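Local coordinates for protein endo-1,4-beta-xylanase (PDB 7AX7) that removes acetyl groups from acetylated xylan with the aid of a bound cobalt ion, as the CE4 domain of a multidomain xylanase, at residues A[8-13]-A[30-35]; A[37-42]-A[63-68]; A[98-103]-A[117-122]. All coordinates share one frame; numbering follows the deposited sequence.

Interaction 1 of 3, residues A[8-13]-A[30-35]; sequences LTFDDG and VKATFF. With CO (cobalt (II) ion), chain B.
L8 O accepts from T33 N at 3.1 Å and from a water at 2.6 Å that also bonds T33 OG1. That hydroxyl has a further partner in V182 N. The parallel ladder runs on: F10 N to T33 O (2.8 Å), F35 N to F10 O (2.8 Å), and a longer rung from D12 N to F35 O (3.3 Å). The two strands belong to the beta-alpha-beta unit of strand 4-11, helix 16-28 and strand 33-36, and TFDDG is the first signature motif of the NodB family; D12, its second aspartate, binds the cobalt through OD1 at 2.1 Å. On one face of the sheet F10 and F34 lie side by side with planes 16° apart, offset, so that little of one ring lies over the other. A32 CB lies at the edge of the F10 ring, in its plane, 3.7 Å from CE2. On the other face, F35 CG lies anti to its own carbonyl carbon (chi1 -69°), which turns the ring's edge to T9 CB, 3.9 Å from CE1. D11 sets its carboxylate 78° from the F35 ring plane; its OD1 touches F35 CB and forms a salt bridge with R100, which makes a cation-pi contact with F35.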
ATOM      1  N   LEU A   8       3.431  -0.189   6.988  1.00  7.36           N
ATOM      2  CA  LEU A   8       2.351  -1.116   6.682  1.00 10.37           C
ATOM      3  C   LEU A   8       1.564  -0.596   5.488  1.00  9.31           C
ATOM      4  O   LEU A   8       1.188   0.578   5.454  1.00  7.71           O
ATOM      5  CB  LEU A   8       1.425  -1.279   7.890  1.00  7.95           C
ATOM      6  CG  LEU A   8       1.856  -2.168   9.056  1.00 18.08           C
ATOM      7  CD1 LEU A   8       0.781  -2.150  10.147  1.00 15.04           C
ATOM      8  CD2 LEU A   8       2.116  -3.592   8.595  1.00 16.78           C
ATOM      9  N   THR A   9       1.316  -1.461   4.501  1.00  7.84           N
ATOM     10  CA  THR A   9       0.679  -1.019   3.266  1.00  9.65           C
ATOM     11  C   THR A   9      -0.359  -2.046   2.826  1.00 10.47           C
ATOM     12  O   THR A   9      -0.217  -3.248   3.068  1.00  9.30           O
ATOM     13  CB  THR A   9       1.704  -0.774   2.126  1.00  8.35           C
ATOM     14  OG1 THR A   9       2.254  -2.020   1.679  1.00 10.92           O
ATOM     15  CG2 THR A   9       2.835   0.127   2.597  1.00  5.84           C
ATOM     16  N   PHE A  10      -1.401  -1.555   2.158  1.00  9.69           N
ATOM     17  CA  PHE A  10      -2.557  -2.365   1.801  1.00  9.67           C
ATOM     18  C   PHE A  10      -2.900  -2.165   0.331  1.00  8.47           C
ATOM     19  O   PHE A  10      -3.061  -1.024  -0.121  1.00  8.43           O
ATOM     20  CB  PHE A  10      -3.761  -2.006   2.684  1.00  7.59           C
ATOM     21  CG  PHE A  10      -3.574  -2.343   4.137  1.00  9.51           C
ATOM     22  CD1 PHE A  10      -3.936  -3.595   4.626  1.00  8.34           C
ATOM     23  CD2 PHE A  10      -3.044  -1.408   5.019  1.00  8.37           C
ATOM     24  CE1 PHE A  10      -3.777  -3.914   5.964  1.00 10.52           C
ATOM     25  CE2 PHE A  10      -2.879  -1.718   6.372  1.00 11.19           C
ATOM     26  CZ  PHE A  10      -3.246  -2.973   6.844  1.00  9.40           C
ATOM     27  N   ASP A  11      -3.030  -3.274  -0.398  1.00  8.21           N
ATOM     28  CA  ASP A  11      -3.384  -3.306  -1.815  1.00  8.70           C
ATOM     29  C   ASP A  11      -4.842  -3.709  -2.029  1.00  7.87           C
ATOM     30  O   ASP A  11      -5.384  -4.547  -1.300  1.00  8.10           O
ATOM     31  CB  ASP A  11      -2.517  -4.314  -2.578  1.00  7.51           C
ATOM     32  CG  ASP A  11      -1.159  -3.776  -2.954  1.00 14.88           C
ATOM     33  OD1 ASP A  11      -0.863  -2.595  -2.649  1.00 12.66           O
ATOM     34  OD2 ASP A  11      -0.392  -4.551  -3.575  1.00 11.41           O
ATOM     35  N   ASP A  12      -5.459  -3.111  -3.063  1.00  5.64           N
ATOM     36  CA  ASP A  12      -6.646  -3.615  -3.756  1.00  4.50           C
ATOM     37  C   ASP A  12      -7.959  -2.966  -3.309  1.00 10.28           C
ATOM     38  O   ASP A  12      -9.021  -3.295  -3.849  1.00 10.67           O
ATOM     39  CB  ASP A  12      -6.760  -5.137  -3.613  1.00  8.47           C
ATOM     40  CG  ASP A  12      -5.653  -5.893  -4.353  1.00 10.83           C
ATOM     41  OD1 ASP A  12      -4.779  -5.260  -4.990  1.00 10.00           O
ATOM     42  OD2 ASP A  12      -5.653  -7.136  -4.295  1.00 11.08           O
ATOM     43  N   GLY A  13      -7.920  -2.036  -2.353  1.00  6.29           N
ATOM     44  CA  GLY A  13      -9.124  -1.338  -1.957  1.00  7.06           C
ATOM     45  C   GLY A  13      -9.416  -0.107  -2.805  1.00  9.49           C
ATOM     46  O   GLY A  13      -8.855   0.075  -3.893  1.00  8.87           O
ATOM     47  N   VAL A  30      -2.323   4.213  14.500  1.00  9.51           N
ATOM     48  CA  VAL A  30      -1.329   3.829  13.507  1.00 12.33           C
ATOM     49  C   VAL A  30      -1.787   4.302  12.134  1.00  9.31           C
ATOM     50  O   VAL A  30      -2.974   4.214  11.799  1.00 11.39           O
ATOM     51  CB  VAL A  30      -1.107   2.300  13.520  1.00 11.97           C
ATOM     52  CG1 VAL A  30      -0.310   1.862  12.317  1.00 18.42           C
ATOM     53  CG2 VAL A  30      -0.410   1.883  14.822  1.00 13.02           C
ATOM     54  N   LYS A  31      -0.852   4.808  11.345  1.00 10.44           N
ATOM     55  CA  LYS A  31      -1.125   5.176   9.963  1.00  7.73           C
ATOM     56  C   LYS A  31      -0.591   4.098   9.022  1.00  9.65           C
ATOM     57  O   LYS A  31       0.336   3.359   9.359  1.00 10.38           O
ATOM     58  CB  LYS A  31      -0.502   6.533   9.631  1.00  7.80           C
ATOM     59  CG  LYS A  31      -1.197   7.703  10.326  1.00  9.51           C
ATOM     60  CD  LYS A  31      -0.448   9.015  10.125  1.00 12.47           C
ATOM     61  CE  LYS A  31       0.905   9.011  10.827  1.00 15.75           C
ATOM     62  NZ  LYS A  31       1.578  10.319  10.620  1.00 19.91           N
ATOM     63  N   ALA A  32      -1.201   4.004   7.843  1.00  8.77           N
ATOM     64  CA  ALA A  32      -0.802   3.041   6.823  1.00  6.99           C
ATOM     65  C   ALA A  32      -0.930   3.704   5.461  1.00  7.83           C
ATOM     66  O   ALA A  32      -1.393   4.842   5.340  1.00  8.19           O
ATOM     67  CB  ALA A  32      -1.646   1.763   6.889  1.00  8.43           C
ATOM     68  N   THR A  33      -0.512   2.981   4.427  1.00  7.54           N
ATOM     69  CA  THR A  33      -0.600   3.439   3.045  1.00  7.44           C
ATOM     70  C   THR A  33      -1.477   2.469   2.268  1.00  7.72           C
ATOM     71  O   THR A  33      -1.287   1.253   2.354  1.00 10.98           O
ATOM     72  CB  THR A  33       0.797   3.525   2.404  1.00 11.65           C
ATOM     73  OG1 THR A  33       1.651   4.315   3.235  1.00  7.98           O
ATOM     74  CG2 THR A  33       0.742   4.142   0.995  1.00  5.81           C
ATOM     75  N   PHE A  34      -2.434   3.004   1.513  1.00  7.24           N
ATOM     76  CA  PHE A  34      -3.382   2.203   0.742  1.00  6.24           C
ATOM     77  C   PHE A  34      -3.161   2.475  -0.737  1.00  9.69           C
ATOM     78  O   PHE A  34      -3.417   3.588  -1.218  1.00  7.06           O
ATOM     79  CB  PHE A  34      -4.824   2.517   1.147  1.00  6.76           C
ATOM     80  CG  PHE A  34      -5.146   2.121   2.557  1.00  6.95           C
ATOM     81  CD1 PHE A  34      -4.889   2.987   3.619  1.00  7.41           C
ATOM     82  CD2 PHE A  34      -5.688   0.873   2.827  1.00  5.84           C
ATOM     83  CE1 PHE A  34      -5.177   2.609   4.929  1.00  7.61           C
ATOM     84  CE2 PHE A  34      -5.985   0.490   4.126  1.00  6.94           C
ATOM     85  CZ  PHE A  34      -5.724   1.354   5.183  1.00  7.81           C
ATOM     86  N   PHE A  35      -2.695   1.449  -1.447  1.00  7.83           N
ATOM     87  CA  PHE A  35      -2.531   1.496  -2.892  1.00  8.13           C
ATOM     88  C   PHE A  35      -3.862   1.104  -3.520  1.00  9.55           C
ATOM     89  O   PHE A  35      -4.267  -0.068  -3.476  1.00  7.04           O
ATOM     90  CB  PHE A  35      -1.389   0.576  -3.324  1.00  8.52           C
ATOM     91  CG  PHE A  35      -0.028   1.066  -2.900  1.00  7.32           C
ATOM     92  CD1 PHE A  35       0.412   0.894  -1.598  1.00  5.67           C
ATOM     93  CD2 PHE A  35       0.810   1.705  -3.810  1.00  6.29           C
ATOM     94  CE1 PHE A  35       1.674   1.353  -1.197  1.00  5.85           C
ATOM     95  CE2 PHE A  35       2.076   2.171  -3.422  1.00  7.36           C
ATOM     96  CZ  PHE A  35       2.504   1.998  -2.108  1.00  5.80           C
TER
HETATM   97 CO    CO B 801      -3.198  -6.090  -6.173  1.00 16.31          CO
HETATM   98  O   HOH W   1       2.604   2.802   5.271  1.00  5.85           O
HETATM   99  O   HOH W   2       2.502   2.136   8.663  1.00  7.34           O

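Interaction 2 of 3, residues A[37-42]-A[63-68]. With CO (cobalt (II) ion), chain B.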
ATOM      1  N   ILE A  37      -6.997   0.665  -6.258  1.00  6.95           N
ATOM      2  CA  ILE A  37      -7.395   0.363  -7.626  1.00  7.75           C
ATOM      3  C   ILE A  37      -8.342   1.466  -8.087  1.00  9.08           C
ATOM      4  O   ILE A  37      -9.364   1.726  -7.445  1.00  8.46           O
ATOM      5  CB  ILE A  37      -8.059  -1.020  -7.705  1.00  9.99           C
ATOM      6  CG1 ILE A  37      -7.067  -2.095  -7.241  1.00  8.25           C
ATOM      7  CG2 ILE A  37      -8.584  -1.290  -9.120  1.00  9.53           C
ATOM      8  CD1 ILE A  37      -7.641  -3.503  -7.176  1.00 10.83           C
ATOM      9  N   GLY A  38      -7.997   2.120  -9.200  1.00  9.39           N
ATOM     10  CA  GLY A  38      -8.752   3.290  -9.629  1.00 10.25           C
ATOM     11  C   GLY A  38     -10.235   3.025  -9.838  1.00 13.31           C
ATOM     12  O   GLY A  38     -11.074   3.866  -9.497  1.00 14.40           O
ATOM     13  N   GLN A  39     -10.585   1.866 -10.412  1.00 10.27           N
ATOM     14  CA  GLN A  39     -12.003   1.615 -10.637  1.00 14.03           C
ATOM     15  C   GLN A  39     -12.762   1.345  -9.342  1.00 14.32           C
ATOM     16  O   GLN A  39     -13.997   1.351  -9.359  1.00 13.68           O
ATOM     17  CB  GLN A  39     -12.207   0.465 -11.638  1.00 13.90           C
ATOM     18  CG  GLN A  39     -11.835  -0.914 -11.138  1.00 15.22           C
ATOM     19  CD  GLN A  39     -11.782  -1.947 -12.261  1.00 16.51           C
ATOM     20  OE1 GLN A  39     -12.050  -1.638 -13.421  1.00 16.43           O
ATOM     21  NE2 GLN A  39     -11.429  -3.178 -11.913  1.00 16.50           N
ATOM     22  N   ASN A  40     -12.065   1.138  -8.223  1.00 11.88           N
ATOM     23  CA  ASN A  40     -12.713   1.060  -6.921  1.00  9.84           C
ATOM     24  C   ASN A  40     -12.925   2.431  -6.282  1.00 10.17           C
ATOM     25  O   ASN A  40     -13.471   2.499  -5.180  1.00 11.57           O
ATOM     26  CB  ASN A  40     -11.904   0.174  -5.961  1.00 11.66           C
ATOM     27  CG  ASN A  40     -11.932  -1.307  -6.348  1.00 13.61           C
ATOM     28  OD1 ASN A  40     -12.680  -1.720  -7.226  1.00 13.90           O
ATOM     29  ND2 ASN A  40     -11.120  -2.110  -5.667  1.00 11.82           N
ATOM     30  N   VAL A  41     -12.499   3.515  -6.933  1.00 10.43           N
ATOM     31  CA  VAL A  41     -12.717   4.873  -6.436  1.00 11.74           C
ATOM     32  C   VAL A  41     -14.030   5.364  -7.042  1.00 10.93           C
ATOM     33  O   VAL A  41     -14.085   5.730  -8.214  1.00 12.68           O
ATOM     34  CB  VAL A  41     -11.551   5.806  -6.784  1.00  8.85           C
ATOM     35  CG1 VAL A  41     -11.881   7.249  -6.404  1.00 11.02           C
ATOM     36  CG2 VAL A  41     -10.269   5.357  -6.096  1.00  8.14           C
ATOM     37  N   ASN A  42     -15.093   5.376  -6.242  1.00  9.30           N
ATOM     38  CA  ASN A  42     -16.418   5.739  -6.738  1.00 16.11           C
ATOM     39  C   ASN A  42     -17.283   6.184  -5.556  1.00 12.32           C
ATOM     40  O   ASN A  42     -16.823   6.244  -4.410  1.00 12.70           O
ATOM     41  CB  ASN A  42     -17.049   4.560  -7.490  1.00 10.70           C
ATOM     42  CG  ASN A  42     -17.035   3.293  -6.661  1.00 13.84           C
ATOM     43  OD1 ASN A  42     -17.669   3.232  -5.610  1.00 13.98           O
ATOM     44  ND2 ASN A  42     -16.295   2.285  -7.112  1.00 15.93           N
ATOM     45  N   SER A  63      -2.914   1.133 -10.066  1.00  6.97           N
ATOM     46  CA  SER A  63      -3.465   1.123 -11.427  1.00  9.35           C
ATOM     47  C   SER A  63      -4.977   1.353 -11.424  1.00  9.14           C
ATOM     48  O   SER A  63      -5.585   1.481 -10.355  1.00  9.88           O
ATOM     49  CB  SER A  63      -3.126  -0.182 -12.168  1.00  9.29           C
ATOM     50  OG  SER A  63      -4.066  -1.212 -11.896  1.00 10.19           O
ATOM     51  N   TYR A  64      -5.592   1.431 -12.614  1.00  9.01           N
ATOM     52  CA  TYR A  64      -7.032   1.664 -12.699  1.00 12.01           C
ATOM     53  C   TYR A  64      -7.850   0.369 -12.773  1.00 12.13           C
ATOM     54  O   TYR A  64      -8.866   0.250 -12.081  1.00 10.87           O
ATOM     55  CB  TYR A  64      -7.368   2.560 -13.903  1.00 10.88           C
ATOM     56  CG  TYR A  64      -8.757   3.146 -13.771  1.00 10.34           C
ATOM     57  CD1 TYR A  64      -8.973   4.284 -13.006  1.00 13.13           C
ATOM     58  CD2 TYR A  64      -9.855   2.531 -14.355  1.00 11.94           C
ATOM     59  CE1 TYR A  64     -10.233   4.812 -12.846  1.00 11.64           C
ATOM     60  CE2 TYR A  64     -11.129   3.052 -14.203  1.00 13.91           C
ATOM     61  CZ  TYR A  64     -11.310   4.196 -13.442  1.00 13.17           C
ATOM     62  OH  TYR A  64     -12.569   4.737 -13.275  1.00 19.05           O
ATOM     63  N   THR A  65      -7.434  -0.611 -13.587  1.00  9.68           N
ATOM     64  CA  THR A  65      -8.189  -1.848 -13.777  1.00 12.64           C
ATOM     65  C   THR A  65      -7.538  -3.062 -13.124  1.00 13.33           C
ATOM     66  O   THR A  65      -8.108  -4.156 -13.179  1.00 13.19           O
ATOM     67  CB  THR A  65      -8.396  -2.148 -15.274  1.00 11.79           C
ATOM     68  OG1 THR A  65      -7.124  -2.328 -15.906  1.00 11.39           O
ATOM     69  CG2 THR A  65      -9.153  -1.033 -15.964  1.00  8.70           C
ATOM     70  N   HIS A  66      -6.359  -2.905 -12.530  1.00 10.08           N
ATOM     71  CA  HIS A  66      -5.674  -4.000 -11.846  1.00 13.79           C
ATOM     72  C   HIS A  66      -5.474  -5.204 -12.773  1.00 11.65           C
ATOM     73  O   HIS A  66      -5.781  -6.345 -12.427  1.00 14.00           O
ATOM     74  CB  HIS A  66      -6.426  -4.409 -10.572  1.00 10.78           C
ATOM     75  CG  HIS A  66      -5.589  -5.194  -9.612  1.00 15.60           C
ATOM     76  ND1 HIS A  66      -5.537  -6.572  -9.620  1.00 21.42           N
ATOM     77  CD2 HIS A  66      -4.742  -4.792  -8.635  1.00 12.39           C
ATOM     78  CE1 HIS A  66      -4.709  -6.984  -8.677  1.00 16.01           C
ATOM     79  NE2 HIS A  66      -4.212  -5.923  -8.068  1.00 12.15           N
ATOM     80  N   GLN A  67      -4.960  -4.945 -13.964  1.00 12.41           N
ATOM     81  CA  GLN A  67      -4.553  -6.023 -14.853  1.00 16.20           C
ATOM     82  C   GLN A  67      -3.033  -6.138 -14.847  1.00 13.52           C
ATOM     83  O   GLN A  67      -2.325  -5.270 -14.332  1.00 10.55           O
ATOM     84  CB  GLN A  67      -5.077  -5.795 -16.273  1.00 12.56           C
ATOM     85  CG  GLN A  67      -6.601  -5.800 -16.363  1.00 18.24           C
ATOM     86  CD  GLN A  67      -7.104  -5.459 -17.761  1.00 30.44           C
ATOM     87  OE1 GLN A  67      -7.543  -6.339 -18.500  1.00 31.87           O
ATOM     88  NE2 GLN A  67      -7.029  -4.179 -18.129  1.00 21.09           N
ATOM     89  N   ASP A  68      -2.538  -7.242 -15.411  1.00  9.74           N
ATOM     90  CA  ASP A  68      -1.104  -7.433 -15.592  1.00 10.34           C
ATOM     91  C   ASP A  68      -0.610  -6.427 -16.623  1.00 10.80           C
ATOM     92  O   ASP A  68      -0.883  -6.562 -17.821  1.00 12.29           O
ATOM     93  CB  ASP A  68      -0.808  -8.864 -16.031  1.00 12.67           C
ATOM     94  CG  ASP A  68       0.682  -9.155 -16.126  1.00 11.73           C
ATOM     95  OD1 ASP A  68       1.472  -8.212 -16.306  1.00 12.93           O
ATOM     96  OD2 ASP A  68       1.067 -10.331 -16.023  1.00 13.07           O
TER
HETATM   97 CO    CO B 801      -3.198  -6.090  -6.173  1.00 16.31          CO
HETATM   98  O   HOH W   3     -13.233   5.863 -10.684  1.00 22.29           O
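G38 N gives to S63 O at 2.7 Å and Q39 N to Y64 O at 2.9 Å. Y64 CG stands anti to its backbone N (chi1 -163°), which brings the ring flat against the chain it has just bonded: Q39 N lies 3.7 Å above the ring centre, and G38 C over the same face nearer the rim. Glycine suits position 38, where a CB would collide with Y64 CD1. Y64 OH donates to a water at 2.9 Å, and this water passes its own protons to G38 O and, at 2.6 Å, to V41 O. With a leucine in place of Y64, that water would probably lose its donor and the 38-39 peptide the flat face packed on it. S63 OG accepts from H66 N at 2.9 Å, an ST motif that braces the turn. E80 takes Y64 N on OE1 and T65 OG1 on OE2, and T65 OG1 is also met by Q67 NE2. The turn carries the HxxxH motif of NodB deacetylases, in which H62 and H66 bind cobalt; H66 NE2 is 2.2 Å from the metal. I37 CD1 packs obliquely on this imidazole, 3.5 Å from H66 CD2. The two loops follow the adjacent parallel strands 33-36 and 58-61, and helix 74-92 packs against the second, with W83 and T84 against Y64 and E80 against S63.

Interaction 3 of 3, residues A[98-103]-A[117-122]. With ACT (acetate ion), chain C.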
ATOM      1  N   PHE A  98       3.109   7.382  -4.990  1.00 10.55           N
ATOM      2  CA  PHE A  98       3.721   6.078  -5.177  1.00  9.02           C
ATOM      3  C   PHE A  98       2.809   5.183  -6.001  1.00  9.35           C
ATOM      4  O   PHE A  98       1.585   5.352  -6.014  1.00 10.41           O
ATOM      5  CB  PHE A  98       4.048   5.443  -3.826  1.00  6.75           C
ATOM      6  CG  PHE A  98       5.083   6.201  -3.064  1.00  9.56           C
ATOM      7  CD1 PHE A  98       6.436   6.017  -3.342  1.00  9.44           C
ATOM      8  CD2 PHE A  98       4.710   7.137  -2.104  1.00  9.92           C
ATOM      9  CE1 PHE A  98       7.410   6.744  -2.647  1.00 12.44           C
ATOM     10  CE2 PHE A  98       5.667   7.863  -1.397  1.00 10.16           C
ATOM     11  CZ  PHE A  98       7.020   7.671  -1.668  1.00 13.68           C
ATOM     12  N   PHE A  99       3.433   4.232  -6.691  1.00  7.97           N
ATOM     13  CA  PHE A  99       2.763   3.222  -7.492  1.00  9.65           C
ATOM     14  C   PHE A  99       3.225   1.841  -7.050  1.00  9.58           C
ATOM     15  O   PHE A  99       4.417   1.623  -6.807  1.00  8.08           O
ATOM     16  CB  PHE A  99       3.069   3.427  -8.988  1.00  8.47           C
ATOM     17  CG  PHE A  99       2.713   2.256  -9.860  1.00  8.13           C
ATOM     18  CD1 PHE A  99       1.386   1.935 -10.110  1.00  7.74           C
ATOM     19  CD2 PHE A  99       3.712   1.498 -10.473  1.00 10.71           C
ATOM     20  CE1 PHE A  99       1.054   0.872 -10.946  1.00  7.98           C
ATOM     21  CE2 PHE A  99       3.390   0.429 -11.305  1.00  8.11           C
ATOM     22  CZ  PHE A  99       2.054   0.115 -11.541  1.00  6.41           C
ATOM     23  N   ARG A 100       2.283   0.909  -6.942  1.00  7.32           N
ATOM     24  CA  ARG A 100       2.643  -0.492  -6.755  1.00  8.66           C
ATOM     25  C   ARG A 100       2.061  -1.317  -7.895  1.00  7.67           C
ATOM     26  O   ARG A 100       0.839  -1.290  -8.113  1.00  8.20           O
ATOM     27  CB  ARG A 100       2.165  -1.024  -5.408  1.00  7.04           C
ATOM     28  CG  ARG A 100       2.501  -2.490  -5.195  1.00 10.05           C
ATOM     29  CD  ARG A 100       1.992  -2.923  -3.827  1.00 14.88           C
ATOM     30  NE  ARG A 100       2.987  -2.737  -2.788  1.00 14.41           N
ATOM     31  CZ  ARG A 100       2.704  -2.447  -1.521  1.00 12.95           C
ATOM     32  NH1 ARG A 100       1.446  -2.281  -1.128  1.00 12.42           N
ATOM     33  NH2 ARG A 100       3.683  -2.311  -0.652  1.00  9.40           N
ATOM     34  N   PRO A 101       2.882  -2.042  -8.646  1.00  9.45           N
ATOM     35  CA  PRO A 101       2.389  -2.756  -9.830  1.00  8.42           C
ATOM     36  C   PRO A 101       1.495  -3.928  -9.453  1.00 14.00           C
ATOM     37  O   PRO A 101       1.827  -4.712  -8.552  1.00  8.69           O
ATOM     38  CB  PRO A 101       3.679  -3.235 -10.512  1.00  8.56           C
ATOM     39  CG  PRO A 101       4.703  -3.272  -9.436  1.00 10.91           C
ATOM     40  CD  PRO A 101       4.347  -2.126  -8.514  1.00  9.53           C
ATOM     41  N   PRO A 102       0.351  -4.082 -10.125  1.00 10.16           N
ATOM     42  CA  PRO A 102      -0.492  -5.262  -9.884  1.00 12.34           C
ATOM     43  C   PRO A 102       0.294  -6.544 -10.111  1.00 14.55           C
ATOM     44  O   PRO A 102       1.034  -6.674 -11.090  1.00 12.45           O
ATOM     45  CB  PRO A 102      -1.621  -5.108 -10.911  1.00 13.77           C
ATOM     46  CG  PRO A 102      -1.660  -3.620 -11.216  1.00  8.69           C
ATOM     47  CD  PRO A 102      -0.224  -3.179 -11.137  1.00 10.78           C
ATOM     48  N   TYR A 103       0.126  -7.495  -9.193  1.00 12.76           N
ATOM     49  CA  TYR A 103       0.811  -8.786  -9.212  1.00 13.37           C
ATOM     50  C   TYR A 103       2.323  -8.648  -9.114  1.00 15.45           C
ATOM     51  O   TYR A 103       3.042  -9.630  -9.318  1.00 17.91           O
ATOM     52  CB  TYR A 103       0.433  -9.592 -10.465  1.00 12.91           C
ATOM     53  CG  TYR A 103      -1.065  -9.589 -10.670  1.00 18.37           C
ATOM     54  CD1 TYR A 103      -1.896 -10.356  -9.860  1.00 13.78           C
ATOM     55  CD2 TYR A 103      -1.653  -8.775 -11.631  1.00 14.55           C
ATOM     56  CE1 TYR A 103      -3.270 -10.331 -10.019  1.00 16.61           C
ATOM     57  CE2 TYR A 103      -3.032  -8.751 -11.807  1.00 15.28           C
ATOM     58  CZ  TYR A 103      -3.831  -9.528 -10.992  1.00 15.31           C
ATOM     59  OH  TYR A 103      -5.197  -9.506 -11.155  1.00 23.70           O
ATOM     60  N   PRO A 117       7.622   6.614  -8.231  1.00  9.82           N
ATOM     61  CA  PRO A 117       8.458   5.531  -7.696  1.00 10.12           C
ATOM     62  C   PRO A 117       7.655   4.242  -7.559  1.00 11.85           C
ATOM     63  O   PRO A 117       6.501   4.244  -7.114  1.00 10.32           O
ATOM     64  CB  PRO A 117       8.907   6.062  -6.328  1.00 10.81           C
ATOM     65  CG  PRO A 117       8.723   7.560  -6.410  1.00 14.23           C
ATOM     66  CD  PRO A 117       7.547   7.770  -7.317  1.00  9.24           C
ATOM     67  N   PHE A 118       8.290   3.136  -7.940  1.00  8.56           N
ATOM     68  CA  PHE A 118       7.711   1.804  -7.809  1.00 11.15           C
ATOM     69  C   PHE A 118       7.952   1.257  -6.402  1.00  8.82           C
ATOM     70  O   PHE A 118       9.080   1.296  -5.899  1.00  8.30           O
ATOM     71  CB  PHE A 118       8.331   0.845  -8.833  1.00  8.31           C
ATOM     72  CG  PHE A 118       7.848   1.043 -10.259  1.00 10.00           C
ATOM     73  CD1 PHE A 118       7.975   2.272 -10.895  1.00  9.92           C
ATOM     74  CD2 PHE A 118       7.290  -0.020 -10.966  1.00  9.91           C
ATOM     75  CE1 PHE A 118       7.545   2.447 -12.205  1.00 10.74           C
ATOM     76  CE2 PHE A 118       6.856   0.146 -12.273  1.00  9.77           C
ATOM     77  CZ  PHE A 118       6.990   1.384 -12.892  1.00  8.17           C
ATOM     78  N   ILE A 119       6.912   0.688  -5.799  1.00  6.79           N
ATOM     79  CA  ILE A 119       7.001   0.091  -4.471  1.00  9.03           C
ATOM     80  C   ILE A 119       6.673  -1.392  -4.569  1.00  7.52           C
ATOM     81  O   ILE A 119       5.676  -1.774  -5.186  1.00  8.14           O
ATOM     82  CB  ILE A 119       6.060   0.786  -3.471  1.00  6.44           C
ATOM     83  CG1 ILE A 119       6.434   2.268  -3.334  1.00  8.68           C
ATOM     84  CG2 ILE A 119       6.105   0.065  -2.126  1.00  5.43           C
ATOM     85  CD1 ILE A 119       7.879   2.508  -2.912  1.00  7.38           C
ATOM     86  N   GLN A 120       7.524  -2.226  -3.982  1.00  8.22           N
ATOM     87  CA  GLN A 120       7.160  -3.624  -3.795  1.00 10.28           C
ATOM     88  C   GLN A 120       6.913  -3.901  -2.311  1.00  8.07           C
ATOM     89  O   GLN A 120       5.770  -3.863  -1.858  1.00  8.77           O
ATOM     90  CB  GLN A 120       8.247  -4.546  -4.351  1.00 10.29           C
ATOM     91  CG  GLN A 120       7.930  -6.020  -4.170  1.00 13.76           C
ATOM     92  CD  GLN A 120       8.992  -6.915  -4.760  1.00 23.07           C
ATOM     93  OE1 GLN A 120       9.536  -6.636  -5.829  1.00 30.59           O
ATOM     94  NE2 GLN A 120       9.310  -7.989  -4.055  1.00 27.80           N
ATOM     95  N   GLY A 121       7.975  -4.156  -1.539  1.00  8.15           N
ATOM     96  CA  GLY A 121       7.820  -4.502  -0.135  1.00  8.53           C
ATOM     97  C   GLY A 121       7.764  -6.006   0.048  1.00 12.51           C
ATOM     98  O   GLY A 121       7.759  -6.783  -0.909  1.00 13.80           O
ATOM     99  N   THR A 122       7.723  -6.440   1.303  1.00  8.60           N
ATOM    100  CA  THR A 122       7.725  -7.872   1.598  1.00 11.31           C
ATOM    101  C   THR A 122       6.293  -8.391   1.624  1.00 14.58           C
ATOM    102  O   THR A 122       5.450  -7.862   2.359  1.00 12.17           O
ATOM    103  CB  THR A 122       8.425  -8.159   2.924  1.00 11.17           C
ATOM    104  OG1 THR A 122       9.755  -7.624   2.876  1.00 14.80           O
ATOM    105  CG2 THR A 122       8.491  -9.669   3.175  1.00 13.08           C
TER
HETATM  106  C   ACT C 802      -0.885  -7.068  -5.740  1.00 13.41           C
HETATM  107  O   ACT C 802      -1.508  -6.579  -4.757  1.00 11.23           O
HETATM  108  OXT ACT C 802      -1.276  -7.200  -6.930  1.00  9.07           O
HETATM  109  CH3 ACT C 802       0.568  -7.553  -5.425  1.00 13.14           C
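The F99 ring turns an edge to the face of F118, a T-shaped pair with planes 85° apart and centroids 5.1 Å from each other. F99 CD2 stands 3.8 Å above the F118 plane, over its centre. F118 CD2 in turn lies in the plane of the F99 ring at its edge, while P101 N covers one F99 face toward the rim. The third flat group is the guanidinium of R100, bent into place at chi3 (-90°). Q120 O sits near its edge, tilted 23° from the plane, bonded by NH2 at 2.9 Å and weakly by NE at 3.1 Å. NH2 also bonds T9 OG1, and bonds on both NE and NH2 are likely to hold the group's rotation. F98 CD1 meets I119 CG1 obliquely at 3.7 Å, with P117 CB also against this ring. A single backbone bridge joins the segments, F99 N to P117 O at 3.1 Å and I119 N to F99 O at 2.8 Å. At the end of FRPPY, a NodB family motif, Y103 N donates to OXT of an acetate at 2.7 Å; the ion, probably from the crystallisation liquor, coordinates the cobalt through both oxygens, a position consistent with a pocket for acetyl groups. The 98-103 loop bonds back to S61, while strand 118-123 runs between strands 148-153 and 199-200, and helix 182-189 meets F98 through V182 and S183.

The three contacts come in series along the chain, with centres about 15 Å (interactions 1 and 2), 12 Å (1 and 3) and 14 Å (2 and 3) apart. Interaction 1 lies near the centre of the molecule, and interactions 1 and 3 reach the same parallel sheet; interaction 2 lies in loops that follow its strands. A probable hydrogen bond between G13 O and I37 N ties interaction 1 to interaction 2, both of which supply cobalt ligands. R100 of interaction 3 joins interaction 1 at T9 and D11. Interactions 2 and 3 meet where P102 packs on S63 and H66. Distant segments thus converge on one metal pocket, consistent with a NodB deacetylase site.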